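Regulator of G-protein signalling 3 isoform 1 (Homo sapiens, PDB 2F5Y) probably binds C-terminal peptide motifs of partner proteins through its PDZ domain, as a member of a family that regulates G-protein signalling. Local coordinates at residues F18-D23 with V62-E67. Residues are numbered along the deposited sequence; the frame is centred on the assembly and turned at random.
Sequences FTICCD and VELAHE. With SO4 (sulfate ion), chain D.
Ile20, on strand 18-21, makes the direct contact with helix 61-69 through its delta methyl. With CG1 set between the backbone N and the carbonyl carbon (chi1 51°) and the chain then extended (chi2 164°), CD1 is carried across to the helix. Ile20 CD1 lies 4.0 Å from Ala65 CB and 4.2 Å from Leu64 CD2, and comes nearest, 3.9 Å, to Ala65 N, a van der Waals touch on the backbone. Val26 touches both Ile20 and Leu64, so the apolar patch continues beyond the two segments. No direct hydrogen bond crosses, and the alpha carbons of Ile20 and Ala65 remain 7.7 Å apart. Past the strand, Asp23 is linked to the helix by water: the water donates to Asp23 OD2 at 2.6 Å and accepts from Val62 N at 3.2 Å. One carboxylate oxygen thus serves two consecutive amides of the first helical turn, Cys61 directly and Val62 through the water, and its negative charge probably interacts favourably with the positive end of the helix dipole. On the helix, a sulfate, probably from the crystallisation liquor, accepts a weak hydrogen bond from His66 ND1 to sulfate O4 (2.7 Å, bent to 126°). In PDZ domains, peptide ligands typically add a strand between the equivalents of this strand and helix. The chemistry is consistent with such a groove: Ile20 CD1 meets Leu64 and Ala65 in the apolar contact between strand and helix, while the polar link through Asp23 and water lies at the helix start.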
ATOM      1  N   PHE A  18      -2.483   2.004  -7.131  1.00 46.63           N
ATOM      2  CA  PHE A  18      -3.184   0.883  -6.502  1.00 47.19           C
ATOM      3  C   PHE A  18      -4.409   1.312  -5.712  1.00 49.70           C
ATOM      4  O   PHE A  18      -4.547   2.479  -5.339  1.00 48.39           O
ATOM      5  CB  PHE A  18      -2.249   0.064  -5.609  1.00 47.26           C
ATOM      6  CG  PHE A  18      -1.856   0.747  -4.320  1.00 45.87           C
ATOM      7  CD1 PHE A  18      -0.793   1.642  -4.285  1.00 46.98           C
ATOM      8  CD2 PHE A  18      -2.523   0.461  -3.130  1.00 47.15           C
ATOM      9  CE1 PHE A  18      -0.426   2.253  -3.100  1.00 51.84           C
ATOM     10  CE2 PHE A  18      -2.156   1.088  -1.936  1.00 48.73           C
ATOM     11  CZ  PHE A  18      -1.103   1.962  -1.925  1.00 46.38           C
ATOM     12  N   THR A  19      -5.265   0.328  -5.446  1.00 48.73           N
ATOM     13  CA  THR A  19      -6.528   0.514  -4.744  1.00 49.44           C
ATOM     14  C   THR A  19      -6.540  -0.300  -3.460  1.00 44.66           C
ATOM     15  O   THR A  19      -5.909  -1.355  -3.380  1.00 46.64           O
ATOM     16  CB  THR A  19      -7.726   0.075  -5.636  1.00 46.03           C
ATOM     17  OG1 THR A  19      -7.968   1.085  -6.627  1.00 47.04           O
ATOM     18  CG2 THR A  19      -8.978  -0.072  -4.808  1.00 66.46           C
ATOM     19  N   ILE A  20      -7.256   0.195  -2.456  1.00 46.30           N
ATOM     20  CA  ILE A  20      -7.407  -0.513  -1.176  1.00 48.48           C
ATOM     21  C   ILE A  20      -8.886  -0.767  -0.812  1.00 46.74           C
ATOM     22  O   ILE A  20      -9.797  -0.195  -1.401  1.00 50.42           O
ATOM     23  CB  ILE A  20      -6.691   0.231  -0.043  1.00 48.07           C
ATOM     24  CG1 ILE A  20      -7.107   1.702  -0.011  1.00 56.35           C
ATOM     25  CG2 ILE A  20      -5.189   0.117  -0.229  1.00 47.51           C
ATOM     26  CD1 ILE A  20      -6.767   2.425   1.271  1.00 52.05           C
ATOM     27  N   CYS A  21      -9.092  -1.650   0.152  1.00 46.74           N
ATOM     28  CA  CYS A  21     -10.414  -1.979   0.685  1.00 49.20           C
ATOM     29  C   CYS A  21     -10.253  -2.487   2.110  1.00 47.16           C
ATOM     30  O   CYS A  21      -9.140  -2.834   2.522  1.00 48.21           O
ATOM     31  CB  CYS A  21     -11.120  -3.055  -0.160  1.00 49.66           C
ATOM     32  SG  CYS A  21     -10.199  -4.658  -0.318  1.00 58.43           S
ATOM     33  N   CYS A  22     -11.363  -2.508   2.847  1.00 44.73           N
ATOM     34  CA  CYS A  22     -11.437  -2.979   4.245  1.00 46.56           C
ATOM     35  C   CYS A  22     -10.802  -2.040   5.256  1.00 44.52           C
ATOM     36  O   CYS A  22      -9.977  -1.215   4.903  1.00 39.96           O
ATOM     37  CB  CYS A  22     -10.839  -4.392   4.428  1.00 46.86           C
ATOM     38  SG  CYS A  22     -11.820  -5.716   3.713  1.00 61.45           S
ATOM     39  N   ASP A  23     -11.217  -2.205   6.518  1.00 42.11           N
ATOM     40  CA  ASP A  23     -10.678  -1.491   7.655  1.00 46.51           C
ATOM     41  C   ASP A  23     -10.019  -2.460   8.652  1.00 45.67           C
ATOM     42  O   ASP A  23     -10.525  -3.563   8.876  1.00 39.09           O
ATOM     43  CB  ASP A  23     -11.802  -0.772   8.411  1.00 47.48           C
ATOM     44  CG  ASP A  23     -12.547   0.256   7.568  1.00 53.87           C
ATOM     45  OD1 ASP A  23     -13.670   0.610   7.982  1.00 60.00           O
ATOM     46  OD2 ASP A  23     -12.030   0.721   6.529  1.00 51.82           O
ATOM     47  N   VAL A  62     -10.329   4.631   4.562  1.00 52.17           N
ATOM     48  CA  VAL A  62     -10.356   6.053   4.210  1.00 51.28           C
ATOM     49  C   VAL A  62      -9.235   6.859   4.905  1.00 50.47           C
ATOM     50  O   VAL A  62      -8.704   7.807   4.329  1.00 53.44           O
ATOM     51  CB  VAL A  62     -11.737   6.681   4.528  1.00 52.01           C
ATOM     52  CG1 VAL A  62     -11.780   8.137   4.089  1.00 61.71           C
ATOM     53  CG2 VAL A  62     -12.856   5.901   3.839  1.00 46.09           C
ATOM     54  N   GLU A  63      -8.875   6.476   6.128  1.00 49.08           N
ATOM     55  CA  GLU A  63      -7.743   7.098   6.827  1.00 51.80           C
ATOM     56  C   GLU A  63      -6.461   6.826   6.046  1.00 51.03           C
ATOM     57  O   GLU A  63      -5.706   7.746   5.750  1.00 50.06           O
ATOM     58  CB  GLU A  63      -7.614   6.583   8.277  1.00 48.19           C
ATOM     59  CG  GLU A  63      -8.767   7.018   9.210  1.00 56.64           C
ATOM     60  CD  GLU A  63      -8.779   6.319  10.595  1.00 58.02           C
ATOM     61  OE1 GLU A  63      -8.230   5.203  10.747  1.00 55.41           O
ATOM     62  OE2 GLU A  63      -9.374   6.885  11.542  1.00 57.31           O
ATOM     63  N   LEU A  64      -6.230   5.565   5.687  1.00 52.59           N
ATOM     64  CA  LEU A  64      -4.988   5.195   5.014  1.00 50.70           C
ATOM     65  C   LEU A  64      -4.866   5.864   3.660  1.00 46.11           C
ATOM     66  O   LEU A  64      -3.813   6.392   3.339  1.00 47.13           O
ATOM     67  CB  LEU A  64      -4.865   3.683   4.854  1.00 52.02           C
ATOM     68  CG  LEU A  64      -3.486   3.163   4.411  1.00 50.64           C
ATOM     69  CD1 LEU A  64      -2.492   3.257   5.551  1.00 47.73           C
ATOM     70  CD2 LEU A  64      -3.593   1.711   3.903  1.00 49.37           C
ATOM     71  N   ALA A  65      -5.936   5.843   2.873  1.00 44.69           N
ATOM     72  CA  ALA A  65      -5.950   6.521   1.557  1.00 45.14           C
ATOM     73  C   ALA A  65      -5.545   7.998   1.684  1.00 43.59           C
ATOM     74  O   ALA A  65      -4.745   8.501   0.914  1.00 48.02           O
ATOM     75  CB  ALA A  65      -7.324   6.418   0.921  1.00 38.77           C
ATOM     76  N   HIS A  66      -6.118   8.678   2.666  1.00 43.12           N
ATOM     77  CA  HIS A  66      -5.806  10.072   2.925  1.00 45.34           C
ATOM     78  C   HIS A  66      -4.320  10.264   3.195  1.00 47.05           C
ATOM     79  O   HIS A  66      -3.719  11.227   2.711  1.00 47.93           O
ATOM     80  CB  HIS A  66      -6.614  10.583   4.122  1.00 43.86           C
ATOM     81  CG  HIS A  66      -6.302  11.995   4.492  1.00 48.91           C
ATOM     82  ND1 HIS A  66      -7.059  13.061   4.054  1.00 57.56           N
ATOM     83  CD2 HIS A  66      -5.303  12.521   5.241  1.00 45.07           C
ATOM     84  CE1 HIS A  66      -6.544  14.185   4.524  1.00 55.95           C
ATOM     85  NE2 HIS A  66      -5.475  13.885   5.243  1.00 54.80           N
ATOM     86  N   GLU A  67      -3.739   9.350   3.972  1.00 46.84           N
ATOM     87  CA  GLU A  67      -2.334   9.451   4.358  1.00 48.51           C
ATOM     88  C   GLU A  67      -1.402   9.122   3.194  1.00 49.05           C
ATOM     89  O   GLU A  67      -0.380   9.785   2.991  1.00 48.66           O
ATOM     90  CB  GLU A  67      -2.024   8.538   5.541  1.00 47.98           C
ATOM     91  CG  GLU A  67      -1.032   9.145   6.508  1.00 61.72           C
ATOM     92  CD  GLU A  67      -1.484  10.522   7.010  1.00 69.98           C
ATOM     93  OE1 GLU A  67      -2.639  10.650   7.474  1.00 67.44           O
ATOM     94  OE2 GLU A  67      -0.681  11.475   6.934  1.00 76.49           O
TER
HETATM   95  S   SO4 D   2      -8.764  10.975   1.128  1.00111.71           S
HETATM   96  O1  SO4 D   2      -9.798  11.530   0.258  1.00107.95           O
HETATM   97  O2  SO4 D   2      -9.390  10.185   2.193  1.00104.11           O
HETATM   98  O3  SO4 D   2      -7.905  10.108   0.326  1.00104.52           O
HETATM   99  O4  SO4 D   2      -7.977  12.066   1.705  1.00 83.91           O
HETATM  100  O   HOH W   1     -12.790   3.086   5.811  1.00 39.93           O